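Local structure of glycinin (Glycine max, 1OD5) at residues 37-42 against 420-425; 328-333 against 358-363. The protein probably serves as a seed storage protein and a source of sulfur-containing amino acids, assembling as a hexamer of two-cupin subunits. One frame throughout, in Å; residues are numbered along the deposited sequence.

Contact 1 (37-42 against 420-425); sequences PELQCA and LLVVPQ
Val422 points from its strand into one face of the short helix 37-42, and its two methyl groups divide the work. With CG1 anti to the backbone N (chi1 170°), Val422 CG1 lies 3.6 Å from Glu38 O and also meets the methyl of Ala42, one helical turn further on. The other branch turns to the Leu39 side: Val422 CG2 comes within 3.9 Å of Leu39 CD1 and also touches the CB of Glu38. Leu39 and Val422 cross at about a right angle, as do Leu39 and Leu420; the CD1 methyl of Leu39 touches both strand residues, 4.0 Å from Leu420 CD1. Of the Glu38 side chain, CB does the touching; the chain bends at chi2 and carries the carboxylate off to the backbone N of Asn14. At the far end Cys41 SG, swung anti to its own N (chi1 169°), rests 4.0 Å from Pro424 CG, while its disulfide to Cys8 ties the helix to the N-terminal segment. Replacing Val422 by an alanine is likely to take from Ala42 CB its methyl partner, leave Leu39 CD1 with Leu420 alone on the strand, and open a gap beside Glu38 O. The contact is buried, with the axes 8.5 Å apart at an angle of 48°. It joins elements from the two cupin units: strand 420-423 is an outermost strand of its antiparallel sheet within the chain, pairing with strand 389-394, whose Val390 also packs on Val422, while Trp32 lies against both Leu39 and Leu420.

Contact 2 (328-333 against 358-363); sequences MKLHEN and LPALRQ
The backbones of 328-333 and 358-363 come within 6.9 Å between the CA atoms of Lys329 and Leu358 and 7.1 Å between those of Leu330 and Ala360, and a water links them by donating to Lys329 O and accepting from Ala360 N. Leu358 does most of the touching: Leu358 CD1 sits 3.5 Å from His331 O and 3.7 Å from Lys329 O, and the same methyl meets the CB of Glu332. The aliphatic run of Lys329 crosses Leu358 at about a right angle, with Lys329 CG 3.9 Å from Leu358 CD1. This is a junction between the two cupin units: strand 331-333 is an edge strand, within the chain, of the sheet that includes strand 120-124, whereas 358-363 includes most of the short, weakly bonded helix that precedes strand 367-373 of the other unit. Ala360 CB is received by Leu330 CD1 at 3.9 Å and by the sulfur of Met328, whose bend at chi3 (-80°) brings CE near the same methyl. Beyond the apolar part, Lys329 NZ makes a weak bond to His331 O and a long salt bridge to Glu332 OE2. Glu332 OE1 pairs with Arg339 and with Lys329 of a neighbouring subunit.

Both contacts join elements associated with the two cupin units, but they lie on opposite sides of the chain's centre, their own centres 24 Å apart and their nearest atoms about 15 Å. Along the sequence, 328-333 and 358-363 both fall between the segments of contact 1, which are 378 residues apart at their closest ends, against only 25 for contact 2. Each also reaches a different neighbour in the hexamer: Pro424 packs on Leu155 of one subunit, Pro359 on Pro359 of another. The side chain of Pro424 is about 11 Å from the magnesium ion, whose site holds His382 and Glu431, so contact 1 is not part of that site.

Contact 1 (37-42 against 420-425)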
ATOM      1  N   PRO A  37       5.388 -23.334 -29.167  1.00 18.85           N
ATOM      2  CA  PRO A  37       5.652 -21.913 -29.303  1.00 17.95           C
ATOM      3  C   PRO A  37       4.605 -21.001 -28.636  1.00 18.83           C
ATOM      4  O   PRO A  37       4.955 -19.979 -28.060  1.00 17.27           O
ATOM      5  CB  PRO A  37       5.728 -21.715 -30.801  1.00 16.69           C
ATOM      6  CG  PRO A  37       6.143 -23.045 -31.327  1.00 14.95           C
ATOM      7  CD  PRO A  37       5.267 -23.926 -30.501  1.00 18.29           C
ATOM      8  N   GLU A  38       3.328 -21.373 -28.747  1.00 16.26           N
ATOM      9  CA  GLU A  38       2.211 -20.638 -28.183  1.00 16.77           C
ATOM     10  C   GLU A  38       2.335 -20.617 -26.676  1.00 14.75           C
ATOM     11  O   GLU A  38       2.258 -19.548 -26.111  1.00 18.21           O
ATOM     12  CB  GLU A  38       0.887 -21.276 -28.498  1.00 15.30           C
ATOM     13  CG  GLU A  38       0.648 -21.438 -29.975  1.00 21.61           C
ATOM     14  CD  GLU A  38       1.108 -22.766 -30.584  1.00 23.89           C
ATOM     15  OE1 GLU A  38       0.634 -23.116 -31.657  1.00 26.21           O
ATOM     16  OE2 GLU A  38       1.920 -23.472 -30.004  1.00 24.11           O
ATOM     17  N   LEU A  39       2.572 -21.771 -26.044  1.00 12.65           N
ATOM     18  CA  LEU A  39       2.722 -21.919 -24.624  1.00 10.47           C
ATOM     19  C   LEU A  39       3.933 -21.177 -24.133  1.00 14.27           C
ATOM     20  O   LEU A  39       3.921 -20.636 -23.023  1.00 14.94           O
ATOM     21  CB  LEU A  39       2.824 -23.398 -24.294  1.00  7.16           C
ATOM     22  CG  LEU A  39       1.555 -24.066 -23.772  1.00 11.65           C
ATOM     23  CD1 LEU A  39       0.434 -23.715 -24.672  1.00 16.43           C
ATOM     24  CD2 LEU A  39       1.662 -25.563 -23.735  1.00  6.92           C
ATOM     25  N   GLN A  40       4.988 -21.104 -24.956  1.00 15.16           N
ATOM     26  CA  GLN A  40       6.194 -20.391 -24.572  1.00 15.12           C
ATOM     27  C   GLN A  40       6.059 -18.886 -24.613  1.00 12.75           C
ATOM     28  O   GLN A  40       6.765 -18.142 -23.942  1.00 12.95           O
ATOM     29  CB  GLN A  40       7.339 -20.773 -25.465  1.00 20.99           C
ATOM     30  CG  GLN A  40       7.879 -22.140 -25.103  1.00 26.87           C
ATOM     31  CD  GLN A  40       9.150 -22.351 -25.897  1.00 35.20           C
ATOM     32  OE1 GLN A  40      10.206 -21.884 -25.470  1.00 40.24           O
ATOM     33  NE2 GLN A  40       9.098 -22.999 -27.068  1.00 35.95           N
ATOM     34  N   CYS A  41       5.150 -18.414 -25.440  1.00 11.95           N
ATOM     35  CA  CYS A  41       4.880 -16.994 -25.564  1.00 14.50           C
ATOM     36  C   CYS A  41       4.182 -16.523 -24.288  1.00 15.89           C
ATOM     37  O   CYS A  41       4.585 -15.526 -23.707  1.00 14.66           O
ATOM     38  CB  CYS A  41       4.020 -16.840 -26.776  1.00 12.90           C
ATOM     39  SG  CYS A  41       3.266 -15.237 -27.013  1.00 16.34           S
ATOM     40  N   ALA A  42       3.222 -17.357 -23.833  1.00 15.57           N
ATOM     41  CA  ALA A  42       2.404 -17.127 -22.649  1.00 16.03           C
ATOM     42  C   ALA A  42       3.092 -17.427 -21.353  1.00 15.65           C
ATOM     43  O   ALA A  42       2.575 -17.069 -20.302  1.00 19.20           O
ATOM     44  CB  ALA A  42       1.143 -17.979 -22.662  1.00 12.62           C
ATOM     45  N   LEU A 420      -7.235 -26.327 -26.333  1.00 16.60           N
ATOM     46  CA  LEU A 420      -6.561 -25.197 -25.705  1.00 17.73           C
ATOM     47  C   LEU A 420      -6.102 -24.152 -26.737  1.00 16.54           C
ATOM     48  O   LEU A 420      -5.563 -24.578 -27.755  1.00 18.27           O
ATOM     49  CB  LEU A 420      -5.457 -25.884 -24.956  1.00 15.80           C
ATOM     50  CG  LEU A 420      -4.502 -25.394 -23.894  1.00 20.67           C
ATOM     51  CD1 LEU A 420      -3.550 -24.355 -24.472  1.00 19.06           C
ATOM     52  CD2 LEU A 420      -5.343 -25.006 -22.695  1.00 21.94           C
ATOM     53  N   LEU A 421      -6.322 -22.827 -26.619  1.00 12.86           N
ATOM     54  CA  LEU A 421      -5.853 -21.836 -27.579  1.00 10.30           C
ATOM     55  C   LEU A 421      -5.252 -20.663 -26.826  1.00 12.23           C
ATOM     56  O   LEU A 421      -5.878 -20.081 -25.949  1.00 13.46           O
ATOM     57  CB  LEU A 421      -6.976 -21.288 -28.455  1.00 11.70           C
ATOM     58  CG  LEU A 421      -6.706 -20.105 -29.398  1.00 11.38           C
ATOM     59  CD1 LEU A 421      -5.767 -20.470 -30.532  1.00 13.09           C
ATOM     60  CD2 LEU A 421      -7.997 -19.720 -30.058  1.00 13.11           C
ATOM     61  N   VAL A 422      -4.047 -20.233 -27.182  1.00 12.84           N
ATOM     62  CA  VAL A 422      -3.392 -19.140 -26.504  1.00  9.98           C
ATOM     63  C   VAL A 422      -3.681 -17.843 -27.194  1.00 12.16           C
ATOM     64  O   VAL A 422      -3.439 -17.724 -28.391  1.00 15.12           O
ATOM     65  CB  VAL A 422      -1.896 -19.405 -26.483  1.00  8.01           C
ATOM     66  CG1 VAL A 422      -1.097 -18.201 -26.000  1.00  6.42           C
ATOM     67  CG2 VAL A 422      -1.659 -20.568 -25.535  1.00  5.72           C
ATOM     68  N   VAL A 423      -4.246 -16.841 -26.540  1.00 12.66           N
ATOM     69  CA  VAL A 423      -4.438 -15.601 -27.271  1.00 12.08           C
ATOM     70  C   VAL A 423      -3.501 -14.639 -26.588  1.00 14.42           C
ATOM     71  O   VAL A 423      -3.737 -14.305 -25.430  1.00 14.97           O
ATOM     72  CB  VAL A 423      -5.874 -15.140 -27.166  1.00 14.18           C
ATOM     73  CG1 VAL A 423      -6.012 -13.763 -27.831  1.00 11.70           C
ATOM     74  CG2 VAL A 423      -6.776 -16.201 -27.798  1.00  9.58           C
ATOM     75  N   PRO A 424      -2.391 -14.222 -27.218  1.00 15.05           N
ATOM     76  CA  PRO A 424      -1.415 -13.298 -26.641  1.00 13.94           C
ATOM     77  C   PRO A 424      -1.977 -11.924 -26.313  1.00 13.28           C
ATOM     78  O   PRO A 424      -2.965 -11.501 -26.904  1.00 10.13           O
ATOM     79  CB  PRO A 424      -0.290 -13.239 -27.678  1.00 14.15           C
ATOM     80  CG  PRO A 424      -0.400 -14.571 -28.406  1.00 16.60           C
ATOM     81  CD  PRO A 424      -1.920 -14.730 -28.515  1.00 15.36           C
ATOM     82  N   GLN A 425      -1.300 -11.226 -25.395  1.00 11.40           N
ATOM     83  CA  GLN A 425      -1.687  -9.891 -24.988  1.00 12.72           C
ATOM     84  C   GLN A 425      -1.809  -8.965 -26.197  1.00 14.28           C
ATOM     85  O   GLN A 425      -0.925  -8.956 -27.048  1.00 15.99           O
ATOM     86  CB  GLN A 425      -0.646  -9.340 -24.032  1.00  9.14           C
ATOM     87  CG  GLN A 425      -0.852  -7.851 -23.674  1.00 11.38           C
ATOM     88  CD  GLN A 425       0.311  -7.238 -22.929  1.00 14.07           C
ATOM     89  OE1 GLN A 425       1.308  -7.931 -22.757  1.00 17.73           O
ATOM     90  NE2 GLN A 425       0.316  -5.988 -22.469  1.00 15.06           N
TER

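Contact 2 (328-333 against 358-363)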
ATOM      1  N   MET A 328      -7.019 -18.193   4.848  1.00 36.27           N
ATOM      2  CA  MET A 328      -7.231 -17.447   3.593  1.00 31.94           C
ATOM      3  C   MET A 328      -8.054 -18.179   2.510  1.00 30.36           C
ATOM      4  O   MET A 328      -7.825 -19.368   2.282  1.00 28.54           O
ATOM      5  CB  MET A 328      -5.828 -17.107   3.095  1.00 35.97           C
ATOM      6  CG  MET A 328      -5.549 -17.061   1.589  1.00 39.86           C
ATOM      7  SD  MET A 328      -3.791 -16.960   1.166  1.00 45.60           S
ATOM      8  CE  MET A 328      -3.668 -15.212   1.457  1.00 44.94           C
ATOM      9  N   LYS A 329      -9.002 -17.531   1.806  1.00 28.14           N
ATOM     10  CA  LYS A 329      -9.811 -18.187   0.797  1.00 25.20           C
ATOM     11  C   LYS A 329      -8.999 -18.503  -0.466  1.00 26.56           C
ATOM     12  O   LYS A 329      -8.330 -17.649  -1.055  1.00 26.16           O
ATOM     13  CB  LYS A 329     -10.973 -17.286   0.489  1.00 22.37           C
ATOM     14  CG  LYS A 329     -12.098 -17.984  -0.236  1.00 25.54           C
ATOM     15  CD  LYS A 329     -13.179 -16.940  -0.413  1.00 27.12           C
ATOM     16  CE  LYS A 329     -14.319 -17.330  -1.329  1.00 29.19           C
ATOM     17  NZ  LYS A 329     -14.949 -18.599  -0.981  1.00 36.97           N
ATOM     18  N   LEU A 330      -9.002 -19.783  -0.851  1.00 23.72           N
ATOM     19  CA  LEU A 330      -8.266 -20.238  -2.017  1.00 23.89           C
ATOM     20  C   LEU A 330      -9.140 -20.823  -3.114  1.00 23.25           C
ATOM     21  O   LEU A 330      -8.631 -21.382  -4.084  1.00 21.59           O
ATOM     22  CB  LEU A 330      -7.226 -21.268  -1.558  1.00 23.06           C
ATOM     23  CG  LEU A 330      -5.756 -20.911  -1.344  1.00 22.62           C
ATOM     24  CD1 LEU A 330      -5.490 -19.437  -1.609  1.00 22.07           C
ATOM     25  CD2 LEU A 330      -5.392 -21.326   0.032  1.00 19.18           C
ATOM     26  N   HIS A 331     -10.466 -20.735  -2.988  1.00 23.40           N
ATOM     27  CA  HIS A 331     -11.344 -21.258  -4.019  1.00 22.48           C
ATOM     28  C   HIS A 331     -12.525 -20.322  -4.212  1.00 22.08           C
ATOM     29  O   HIS A 331     -12.804 -19.475  -3.371  1.00 23.88           O
ATOM     30  CB  HIS A 331     -11.779 -22.672  -3.622  1.00 26.12           C
ATOM     31  CG  HIS A 331     -13.000 -22.835  -2.739  1.00 31.15           C
ATOM     32  ND1 HIS A 331     -13.084 -22.733  -1.422  1.00 34.01           N
ATOM     33  CD2 HIS A 331     -14.245 -23.155  -3.226  1.00 33.78           C
ATOM     34  CE1 HIS A 331     -14.329 -22.981  -1.089  1.00 36.49           C
ATOM     35  NE2 HIS A 331     -15.015 -23.233  -2.181  1.00 36.10           N
ATOM     36  N   GLU A 332     -13.205 -20.415  -5.347  1.00 20.32           N
ATOM     37  CA  GLU A 332     -14.345 -19.575  -5.666  1.00 19.89           C
ATOM     38  C   GLU A 332     -15.032 -20.136  -6.911  1.00 20.42           C
ATOM     39  O   GLU A 332     -14.374 -20.528  -7.877  1.00 21.85           O
ATOM     40  CB  GLU A 332     -13.855 -18.139  -5.905  1.00 18.88           C
ATOM     41  CG  GLU A 332     -14.852 -17.066  -6.312  1.00 25.44           C
ATOM     42  CD  GLU A 332     -15.942 -16.704  -5.313  1.00 28.92           C
ATOM     43  OE1 GLU A 332     -17.055 -16.388  -5.737  1.00 33.65           O
ATOM     44  OE2 GLU A 332     -15.691 -16.729  -4.114  1.00 32.46           O
ATOM     45  N   ASN A 333     -16.364 -20.199  -6.917  1.00 18.11           N
ATOM     46  CA  ASN A 333     -17.110 -20.694  -8.048  1.00 16.15           C
ATOM     47  C   ASN A 333     -17.166 -19.639  -9.131  1.00 16.28           C
ATOM     48  O   ASN A 333     -17.444 -18.479  -8.885  1.00 18.35           O
ATOM     49  CB  ASN A 333     -18.501 -21.068  -7.601  1.00 14.68           C
ATOM     50  CG  ASN A 333     -19.248 -21.642  -8.768  1.00 17.84           C
ATOM     51  OD1 ASN A 333     -19.159 -22.831  -9.053  1.00 18.45           O
ATOM     52  ND2 ASN A 333     -19.952 -20.774  -9.487  1.00 17.21           N
ATOM     53  N   LEU A 358     -11.081 -12.572  -5.086  1.00 19.29           N
ATOM     54  CA  LEU A 358     -10.324 -13.533  -4.296  1.00 17.36           C
ATOM     55  C   LEU A 358      -8.990 -12.892  -4.030  1.00 19.00           C
ATOM     56  O   LEU A 358      -8.164 -12.882  -4.932  1.00 18.16           O
ATOM     57  CB  LEU A 358     -10.248 -14.800  -5.139  1.00 18.88           C
ATOM     58  CG  LEU A 358      -9.775 -16.132  -4.621  1.00 17.07           C
ATOM     59  CD1 LEU A 358     -10.785 -16.666  -3.630  1.00 20.05           C
ATOM     60  CD2 LEU A 358      -9.687 -17.134  -5.770  1.00 16.64           C
ATOM     61  N   PRO A 359      -8.749 -12.273  -2.857  1.00 20.74           N
ATOM     62  CA  PRO A 359      -7.561 -11.473  -2.559  1.00 21.26           C
ATOM     63  C   PRO A 359      -6.198 -12.132  -2.742  1.00 20.04           C
ATOM     64  O   PRO A 359      -5.259 -11.437  -3.115  1.00 19.67           O
ATOM     65  CB  PRO A 359      -7.784 -10.978  -1.128  1.00 19.82           C
ATOM     66  CG  PRO A 359      -9.280 -10.840  -1.113  1.00 23.10           C
ATOM     67  CD  PRO A 359      -9.737 -12.123  -1.784  1.00 21.20           C
ATOM     68  N   ALA A 360      -6.025 -13.434  -2.481  1.00 21.91           N
ATOM     69  CA  ALA A 360      -4.753 -14.144  -2.676  1.00 19.40           C
ATOM     70  C   ALA A 360      -4.168 -13.928  -4.085  1.00 18.11           C
ATOM     71  O   ALA A 360      -2.956 -13.819  -4.248  1.00 16.57           O
ATOM     72  CB  ALA A 360      -4.987 -15.633  -2.499  1.00 19.91           C
ATOM     73  N   LEU A 361      -5.050 -13.803  -5.102  1.00 12.47           N
ATOM     74  CA  LEU A 361      -4.648 -13.615  -6.465  1.00 12.30           C
ATOM     75  C   LEU A 361      -3.770 -12.427  -6.686  1.00 14.13           C
ATOM     76  O   LEU A 361      -2.942 -12.471  -7.598  1.00 16.01           O
ATOM     77  CB  LEU A 361      -5.850 -13.488  -7.387  1.00  8.35           C
ATOM     78  CG  LEU A 361      -6.693 -14.761  -7.567  1.00 10.14           C
ATOM     79  CD1 LEU A 361      -7.780 -14.503  -8.600  1.00  7.65           C
ATOM     80  CD2 LEU A 361      -5.828 -15.919  -8.075  1.00 11.74           C
ATOM     81  N   ARG A 362      -3.850 -11.392  -5.864  1.00 15.62           N
ATOM     82  CA  ARG A 362      -2.990 -10.240  -6.071  1.00 20.53           C
ATOM     83  C   ARG A 362      -1.539 -10.641  -5.922  1.00 20.61           C
ATOM     84  O   ARG A 362      -0.701 -10.111  -6.645  1.00 22.48           O
ATOM     85  CB  ARG A 362      -3.299  -9.115  -5.071  1.00 25.37           C
ATOM     86  CG  ARG A 362      -3.120  -7.720  -5.718  1.00 30.23           C
ATOM     87  CD  ARG A 362      -3.654  -6.535  -4.885  1.00 35.94           C
ATOM     88  NE  ARG A 362      -4.931  -6.868  -4.235  1.00 39.80           N
ATOM     89  CZ  ARG A 362      -6.166  -6.626  -4.729  1.00 40.27           C
ATOM     90  NH1 ARG A 362      -7.245  -7.006  -3.999  1.00 39.84           N
ATOM     91  NH2 ARG A 362      -6.342  -6.013  -5.904  1.00 34.17           N
ATOM     92  N   GLN A 363      -1.221 -11.586  -5.022  1.00 22.37           N
ATOM     93  CA  GLN A 363       0.169 -12.024  -4.860  1.00 25.45           C
ATOM     94  C   GLN A 363       0.594 -13.081  -5.895  1.00 24.28           C
ATOM     95  O   GLN A 363       1.790 -13.318  -6.067  1.00 23.06           O
ATOM     96  CB  GLN A 363       0.416 -12.638  -3.481  1.00 27.70           C
ATOM     97  CG  GLN A 363       1.666 -12.072  -2.769  1.00 37.98           C
ATOM     98  CD  GLN A 363       2.964 -11.956  -3.599  1.00 43.34           C
ATOM     99  OE1 GLN A 363       3.805 -12.866  -3.723  1.00 44.86           O
ATOM    100  NE2 GLN A 363       3.150 -10.775  -4.194  1.00 46.32           N
TER
HETATM  101  O   HOH W   1      -8.436 -14.829  -0.810  1.00 29.76           O